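Local coordinates for cellulosomal scaffoldin (Bacteroides cellulosolvens, PDB 2XBT), which is the family 3b carbohydrate-binding module of a cellulosomal scaffoldin and probably binds cellulose, at residues M30-T35 / V146-N151. Sequence-based numbering, arbitrary orientation.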
ATOM      1  N   MET A  30       5.184   1.943  -3.858  1.00 23.74           N
ATOM      2  CA  MET A  30       4.068   1.509  -4.674  1.00 21.43           C
ATOM      3  C   MET A  30       3.838   2.417  -5.855  1.00 25.68           C
ATOM      4  O   MET A  30       4.011   3.630  -5.758  1.00 28.04           O
ATOM      5  CB  MET A  30       2.820   1.427  -3.826  1.00 21.03           C
ATOM      6  CG  MET A  30       2.926   0.269  -2.844  1.00 29.75           C
ATOM      7  SD  MET A  30       1.699   0.293  -1.563  1.00 31.39           S
ATOM      8  CE  MET A  30       2.016   1.837  -0.732  1.00 24.33           C
ATOM      9  N   LYS A  31       3.458   1.815  -6.968  1.00 21.56           N
ATOM     10  CA  LYS A  31       3.007   2.567  -8.119  1.00 23.78           C
ATOM     11  C   LYS A  31       1.631   2.072  -8.445  1.00 21.49           C
ATOM     12  O   LYS A  31       1.448   0.899  -8.768  1.00 21.69           O
ATOM     13  CB  LYS A  31       3.880   2.285  -9.338  1.00 24.80           C
ATOM     14  CG  LYS A  31       5.022   3.225  -9.550  1.00 36.36           C
ATOM     15  CD  LYS A  31       5.483   3.134 -11.006  1.00 39.25           C
ATOM     16  CE  LYS A  31       6.801   3.850 -11.244  1.00 44.07           C
ATOM     17  NZ  LYS A  31       7.212   3.750 -12.683  1.00 44.18           N
ATOM     18  N   LEU A  32       0.658   2.962  -8.375  1.00 18.84           N
ATOM     19  CA  LEU A  32      -0.689   2.615  -8.757  1.00 19.15           C
ATOM     20  C   LEU A  32      -0.900   3.146 -10.166  1.00 22.21           C
ATOM     21  O   LEU A  32      -0.745   4.344 -10.400  1.00 21.39           O
ATOM     22  CB  LEU A  32      -1.685   3.205  -7.758  1.00 19.44           C
ATOM     23  CG  LEU A  32      -3.185   3.050  -8.052  1.00 22.47           C
ATOM     24  CD1 LEU A  32      -3.623   1.588  -8.174  1.00 23.19           C
ATOM     25  CD2 LEU A  32      -4.002   3.771  -6.980  1.00 23.46           C
ATOM     26  N   GLN A  33      -1.226   2.252 -11.099  1.00 21.45           N
ATOM     27  CA  GLN A  33      -1.383   2.626 -12.505  1.00 26.51           C
ATOM     28  C   GLN A  33      -2.832   2.530 -12.965  1.00 28.09           C
ATOM     29  O   GLN A  33      -3.597   1.688 -12.499  1.00 26.77           O
ATOM     30  CB  GLN A  33      -0.536   1.722 -13.403  1.00 26.81           C
ATOM     31  CG  GLN A  33       0.949   1.920 -13.281  1.00 31.83           C
ATOM     32  CD  GLN A  33       1.739   0.954 -14.156  1.00 39.20           C
ATOM     33  OE1 GLN A  33       1.294  -0.165 -14.424  1.00 37.03           O
ATOM     34  NE2 GLN A  33       2.915   1.381 -14.600  1.00 34.44           N
ATOM     35  N   ASN A  34      -3.203   3.396 -13.898  1.00 25.62           N
ATOM     36  CA  ASN A  34      -4.491   3.283 -14.561  1.00 25.10           C
ATOM     37  C   ASN A  34      -4.178   2.875 -15.993  1.00 29.79           C
ATOM     38  O   ASN A  34      -3.497   3.598 -16.704  1.00 24.40           O
ATOM     39  CB  ASN A  34      -5.229   4.621 -14.494  1.00 25.41           C
ATOM     40  CG  ASN A  34      -6.478   4.663 -15.369  1.00 24.82           C
ATOM     41  OD1 ASN A  34      -7.002   3.635 -15.775  1.00 25.84           O
ATOM     42  ND2 ASN A  34      -6.952   5.865 -15.654  1.00 24.10           N
ATOM     43  N   THR A  35      -4.639   1.697 -16.398  1.00 26.00           N
ATOM     44  CA  THR A  35      -4.297   1.157 -17.709  1.00 27.65           C
ATOM     45  C   THR A  35      -5.350   1.470 -18.771  1.00 26.44           C
ATOM     46  O   THR A  35      -5.179   1.124 -19.947  1.00 26.48           O
ATOM     47  CB  THR A  35      -4.220  -0.364 -17.657  1.00 28.17           C
ATOM     48  OG1 THR A  35      -5.513  -0.868 -17.291  1.00 33.24           O
ATOM     49  CG2 THR A  35      -3.183  -0.811 -16.646  1.00 26.77           C
ATOM     50  N   VAL A 146      -1.218  -6.998  -1.033  1.00 17.60           N
ATOM     51  CA  VAL A 146      -1.583  -5.637  -0.622  1.00 15.29           C
ATOM     52  C   VAL A 146      -2.876  -5.313  -1.339  1.00 17.73           C
ATOM     53  O   VAL A 146      -2.999  -5.587  -2.540  1.00 21.03           O
ATOM     54  CB  VAL A 146      -0.525  -4.604  -1.052  1.00 18.59           C
ATOM     55  CG1 VAL A 146      -1.026  -3.182  -0.801  1.00 19.20           C
ATOM     56  CG2 VAL A 146       0.793  -4.852  -0.299  1.00 20.74           C
ATOM     57  N   ALA A 147      -3.843  -4.753  -0.628  1.00 16.00           N
ATOM     58  CA  ALA A 147      -5.159  -4.507  -1.238  1.00 18.14           C
ATOM     59  C   ALA A 147      -5.370  -3.031  -1.542  1.00 17.39           C
ATOM     60  O   ALA A 147      -4.978  -2.165  -0.756  1.00 17.93           O
ATOM     61  CB  ALA A 147      -6.273  -5.001  -0.337  1.00 16.57           C
ATOM     62  N   VAL A 148      -6.035  -2.765  -2.667  1.00 17.38           N
ATOM     63  CA  VAL A 148      -6.395  -1.404  -3.046  1.00 18.23           C
ATOM     64  C   VAL A 148      -7.915  -1.301  -3.203  1.00 20.05           C
ATOM     65  O   VAL A 148      -8.542  -2.187  -3.788  1.00 20.42           O
ATOM     66  CB  VAL A 148      -5.778  -1.042  -4.378  1.00 15.23           C
ATOM     67  CG1 VAL A 148      -6.068   0.439  -4.703  1.00 17.57           C
ATOM     68  CG2 VAL A 148      -4.271  -1.324  -4.371  1.00 18.61           C
ATOM     69  N   TYR A 149      -8.490  -0.233  -2.667  1.00 18.80           N
ATOM     70  CA  TYR A 149      -9.933  -0.022  -2.725  1.00 17.64           C
ATOM     71  C   TYR A 149     -10.243   1.306  -3.397  1.00 20.29           C
ATOM     72  O   TYR A 149      -9.493   2.266  -3.259  1.00 21.05           O
ATOM     73  CB  TYR A 149     -10.519  -0.015  -1.327  1.00 21.42           C
ATOM     74  CG  TYR A 149     -10.202  -1.278  -0.558  1.00 21.38           C
ATOM     75  CD1 TYR A 149     -11.152  -2.275  -0.403  1.00 26.16           C
ATOM     76  CD2 TYR A 149      -8.941  -1.477  -0.010  1.00 22.74           C
ATOM     77  CE1 TYR A 149     -10.865  -3.429   0.304  1.00 26.05           C
ATOM     78  CE2 TYR A 149      -8.642  -2.625   0.685  1.00 24.39           C
ATOM     79  CZ  TYR A 149      -9.603  -3.593   0.839  1.00 27.90           C
ATOM     80  OH  TYR A 149      -9.289  -4.726   1.538  1.00 33.95           O
ATOM     81  N   TYR A 150     -11.366   1.357  -4.104  1.00 20.77           N
ATOM     82  CA  TYR A 150     -11.830   2.609  -4.668  1.00 21.90           C
ATOM     83  C   TYR A 150     -13.233   2.855  -4.139  1.00 25.26           C
ATOM     84  O   TYR A 150     -14.139   2.060  -4.377  1.00 26.86           O
ATOM     85  CB  TYR A 150     -11.808   2.558  -6.186  1.00 22.63           C
ATOM     86  CG  TYR A 150     -12.004   3.916  -6.808  1.00 23.75           C
ATOM     87  CD1 TYR A 150     -10.965   4.834  -6.844  1.00 23.24           C
ATOM     88  CD2 TYR A 150     -13.232   4.286  -7.337  1.00 28.90           C
ATOM     89  CE1 TYR A 150     -11.135   6.078  -7.403  1.00 24.99           C
ATOM     90  CE2 TYR A 150     -13.413   5.535  -7.900  1.00 27.11           C
ATOM     91  CZ  TYR A 150     -12.365   6.419  -7.935  1.00 24.68           C
ATOM     92  OH  TYR A 150     -12.546   7.672  -8.494  1.00 32.67           O
ATOM     93  N   ASN A 151     -13.395   3.932  -3.378  1.00 23.73           N
ATOM     94  CA  ASN A 151     -14.627   4.147  -2.642  1.00 28.75           C
ATOM     95  C   ASN A 151     -15.023   2.966  -1.768  1.00 35.43           C
ATOM     96  O   ASN A 151     -16.211   2.676  -1.601  1.00 36.48           O
ATOM     97  CB  ASN A 151     -15.765   4.457  -3.608  1.00 34.06           C
ATOM     98  CG  ASN A 151     -16.158   5.899  -3.573  1.00 36.72           C
ATOM     99  OD1 ASN A 151     -15.520   6.706  -2.898  1.00 40.46           O
ATOM    100  ND2 ASN A 151     -17.210   6.243  -4.299  1.00 42.61           N
TER
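The two facing sheets of a CBM3 beta sandwich meet here through M30 and L32 on one side and V146 and V148 on the other. M30 and L32 belong to strand 22-34; V148 lies on strand 147-150, with V146 just ahead of it. The two strands run in broadly the same sense, and M30 faces V146 and L32 faces V148 across the interior, with CA atoms 10.0 and 9.0 Å apart. No hydrogen bond joins the segments: the contact is wholly apolar and rather light.

At M30, the thioether sulfur does the touching, with SD 4.5 Å from CG1 of V146. The last torsion of M30 (chi3 -61°) turns CE back from V146, leaving the sulfur as the nearest atom. At L32, the forked end of the side chain meets a single methyl of V148: CD1 lies 4.4 Å and CD2 4.5 Å from CG1. With CG of L32 anti to its backbone nitrogen (chi1 175°), the fork reaches across the gap between the sheets.

This is the hydrophobic interior of the jelly-roll typical of CBM3 modules, and neighbouring strands help to fill it. L12 of strand 10-15 touches M30, V146 and V148, while I45 and I47 of strand 45-51 pack on L32 and V146 respectively. On the other face of strand 22-34, K31 makes a salt bridge to E110, whose carboxylate also accepts a hydrogen bond from Q33.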